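Side-chain contact in hypothetical protein (Lactobacillus plantarum, PDB 2IAY), which is of unknown function but probably plays a part in amino-acid metabolism, and appears to have a new fold: residues A83-N88 / E93-L98. Sequence-based numbering, arbitrary orientation.
Sequences ANIFKN and EAVEQL
Ile85 reaches from the loop onto helix 92-107, its CB directed at the helix. With chi1 at 76°, CG1 sits between the backbone N and the carbonyl carbon and CG2 beside the N. CG1 rests 3.6 Å above one face of the Phe86 ring, displaced toward the rim, and lies 3.9 Å from CG2 of Val95. The extended second torsion (167°) then carries CD1 in among three helix residues, 3.8 Å from Val95 CG2, 3.9 Å from Leu98 CD1 and more loosely against Ala94 CB. Ala94, Val95 and Leu98 span one turn of the helix, and the loop that follows strand 70-76 packs against that turn just before the chain enters the helix. Phe57, on strand 57-63 of the four-stranded antiparallel sheet, also touches Ile85 and Ala94, so the apolar cluster joins loop, helix and sheet. Val95 meets the loop with both methyls: Phe86 CE1 is 3.8 Å from Val95 CG1, while Val95 CG2 approaches the ring obliquely and comes within 3.4 Å of Ile85 O. At the ring's edge, near its plane, lies Leu98 CD2. In the same loop, Asn84 OD1 accepts from the backbone N of Phe86 in the carbonyl plane and from Lys87 N above it, the first bond an Asx turn and the two together an Asx motif, which help fix the backbone bearing the ring.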
ATOM      1  N   ALA A  83      -5.658  11.111  -0.700  1.00 11.33           N
ATOM      2  CA  ALA A  83      -6.228  11.272   0.617  1.00 11.37           C
ATOM      3  C   ALA A  83      -5.127  11.220   1.637  1.00 12.10           C
ATOM      4  O   ALA A  83      -4.111  10.532   1.458  1.00 12.35           O
ATOM      5  CB  ALA A  83      -7.250  10.171   0.900  1.00 15.28           C
ATOM      6  N   ASN A  84      -5.387  11.881   2.742  1.00 12.43           N
ATOM      7  CA  ASN A  84      -4.513  11.903   3.924  1.00 12.37           C
ATOM      8  C   ASN A  84      -5.325  11.365   5.073  1.00 12.12           C
ATOM      9  O   ASN A  84      -6.219  12.036   5.576  1.00 14.44           O
ATOM     10  CB  ASN A  84      -4.073  13.356   4.201  1.00 11.91           C
ATOM     11  CG  ASN A  84      -3.095  13.501   5.358  1.00 14.72           C
ATOM     12  OD1 ASN A  84      -3.141  12.735   6.314  1.00 14.11           O
ATOM     13  ND2 ASN A  84      -2.261  14.548   5.314  1.00 15.17           N
ATOM     14  N   ILE A  85      -5.056  10.113   5.449  1.00 12.32           N
ATOM     15  CA  ILE A  85      -5.854   9.484   6.498  1.00 13.04           C
ATOM     16  C   ILE A  85      -5.294   9.750   7.894  1.00 12.45           C
ATOM     17  O   ILE A  85      -5.886   9.275   8.876  1.00 14.64           O
ATOM     18  CB  ILE A  85      -6.052   7.949   6.183  1.00 12.90           C
ATOM     19  CG1 ILE A  85      -4.820   7.139   6.476  1.00 10.35           C
ATOM     20  CG2 ILE A  85      -6.515   7.701   4.748  1.00 13.88           C
ATOM     21  CD1 ILE A  85      -5.092   5.608   6.481  1.00 10.86           C
ATOM     22  N   PHE A  86      -4.142  10.411   8.012  1.00 13.65           N
ATOM     23  CA  PHE A  86      -3.430  10.577   9.321  1.00 13.28           C
ATOM     24  C   PHE A  86      -3.563  11.930   9.990  1.00 17.43           C
ATOM     25  O   PHE A  86      -3.508  12.019  11.225  1.00 17.47           O
ATOM     26  CB  PHE A  86      -1.937  10.324   9.148  1.00 14.08           C
ATOM     27  CG  PHE A  86      -1.635   8.954   8.706  1.00 12.99           C
ATOM     28  CD1 PHE A  86      -1.591   7.920   9.615  1.00 12.60           C
ATOM     29  CD2 PHE A  86      -1.483   8.655   7.375  1.00 12.84           C
ATOM     30  CE1 PHE A  86      -1.295   6.686   9.197  1.00 12.81           C
ATOM     31  CE2 PHE A  86      -1.221   7.400   6.977  1.00 14.21           C
ATOM     32  CZ  PHE A  86      -1.135   6.397   7.890  1.00 14.34           C
ATOM     33  N   LYS A  87      -3.664  12.967   9.164  1.00 18.41           N
ATOM     34  CA  LYS A  87      -3.741  14.358   9.638  1.00 20.63           C
ATOM     35  C   LYS A  87      -4.744  14.537  10.760  1.00 21.05           C
ATOM     36  O   LYS A  87      -5.920  14.181  10.595  1.00 19.34           O
ATOM     37  CB  LYS A  87      -4.150  15.266   8.482  1.00 23.00           C
ATOM     38  N   ASN A  88      -4.255  15.055  11.901  1.00 19.34           N
ATOM     39  CA  ASN A  88      -5.046  15.294  13.108  1.00 18.43           C
ATOM     40  C   ASN A  88      -5.748  14.052  13.643  1.00 14.54           C
ATOM     41  O   ASN A  88      -6.696  14.137  14.427  1.00 16.32           O
ATOM     42  CB  ASN A  88      -6.041  16.408  12.843  1.00 20.17           C
ATOM     43  CG  ASN A  88      -5.375  17.722  12.563  1.00 23.83           C
ATOM     44  OD1 ASN A  88      -4.349  18.068  13.161  1.00 25.36           O
ATOM     45  ND2 ASN A  88      -5.934  18.445  11.623  1.00 32.62           N
ATOM     46  N   GLU A  93     -10.079   4.465  12.473  1.00 10.10           N
ATOM     47  CA  GLU A  93     -10.446   3.117  12.034  1.00  9.36           C
ATOM     48  C   GLU A  93      -9.735   2.784  10.708  1.00  8.25           C
ATOM     49  O   GLU A  93      -9.306   1.640  10.503  1.00  9.20           O
ATOM     50  CB  GLU A  93     -11.954   2.905  11.906  1.00 12.42           C
ATOM     51  CG  GLU A  93     -12.683   2.947  13.229  1.00 11.80           C
ATOM     52  CD  GLU A  93     -14.198   2.908  13.078  1.00 14.56           C
ATOM     53  OE1 GLU A  93     -14.746   2.587  12.007  1.00 11.85           O
ATOM     54  OE2 GLU A  93     -14.875   3.242  14.067  1.00 25.86           O
ATOM     55  N   ALA A  94      -9.691   3.720   9.780  1.00  8.43           N
ATOM     56  CA  ALA A  94      -8.984   3.511   8.503  1.00  8.42           C
ATOM     57  C   ALA A  94      -7.508   3.261   8.776  1.00  7.62           C
ATOM     58  O   ALA A  94      -6.911   2.396   8.140  1.00  7.43           O
ATOM     59  CB  ALA A  94      -9.198   4.701   7.569  1.00  9.18           C
ATOM     60  N   VAL A  95      -6.906   4.040   9.678  1.00  8.26           N
ATOM     61  CA  VAL A  95      -5.488   3.853  10.005  1.00  7.86           C
ATOM     62  C   VAL A  95      -5.269   2.474  10.618  1.00  7.11           C
ATOM     63  O   VAL A  95      -4.327   1.791  10.230  1.00  7.54           O
ATOM     64  CB  VAL A  95      -4.979   4.958  10.947  1.00  8.43           C
ATOM     65  CG1 VAL A  95      -3.574   4.598  11.435  1.00 10.92           C
ATOM     66  CG2 VAL A  95      -4.974   6.295  10.244  1.00 10.61           C
ATOM     67  N   GLU A  96      -6.132   2.045  11.537  1.00  6.82           N
ATOM     68  CA  GLU A  96      -5.946   0.709  12.103  1.00  6.73           C
ATOM     69  C   GLU A  96      -6.014  -0.382  11.044  1.00  6.86           C
ATOM     70  O   GLU A  96      -5.216  -1.347  11.074  1.00  6.36           O
ATOM     71  CB  GLU A  96      -6.960   0.430  13.200  1.00  9.02           C
ATOM     72  CG  GLU A  96      -6.647   1.201  14.494  1.00 10.54           C
ATOM     73  CD  GLU A  96      -5.187   0.968  14.936  1.00 12.59           C
ATOM     74  OE1 GLU A  96      -4.770  -0.181  15.228  1.00 14.61           O
ATOM     75  OE2 GLU A  96      -4.392   1.945  14.899  1.00 14.61           O
ATOM     76  N   GLN A  97      -6.951  -0.260  10.104  1.00  6.34           N
ATOM     77  CA  GLN A  97      -7.085  -1.259   9.051  1.00  6.63           C
ATOM     78  C   GLN A  97      -5.857  -1.239   8.147  1.00  5.98           C
ATOM     79  O   GLN A  97      -5.334  -2.278   7.761  1.00  6.15           O
ATOM     80  CB  GLN A  97      -8.393  -1.018   8.278  1.00  7.18           C
ATOM     81  CG  GLN A  97      -8.689  -2.090   7.258  1.00  6.54           C
ATOM     82  CD  GLN A  97      -9.981  -1.873   6.537  1.00  6.73           C
ATOM     83  OE1 GLN A  97     -10.686  -0.895   6.797  1.00  8.41           O
ATOM     84  NE2 GLN A  97     -10.249  -2.730   5.572  1.00  8.72           N
ATOM     85  N   LEU A  98      -5.426  -0.052   7.759  1.00  6.62           N
ATOM     86  CA  LEU A  98      -4.202   0.077   6.955  1.00  6.36           C
ATOM     87  C   LEU A  98      -3.007  -0.556   7.634  1.00  5.81           C
ATOM     88  O   LEU A  98      -2.242  -1.307   7.048  1.00  6.60           O
ATOM     89  CB  LEU A  98      -3.968   1.557   6.646  1.00  7.80           C
ATOM     90  CG  LEU A  98      -2.674   1.858   5.876  1.00  8.92           C
ATOM     91  CD1 LEU A  98      -2.908   2.931   4.738  1.00 12.54           C
ATOM     92  CD2 LEU A  98      -1.534   2.228   6.753  1.00 12.96           C
TER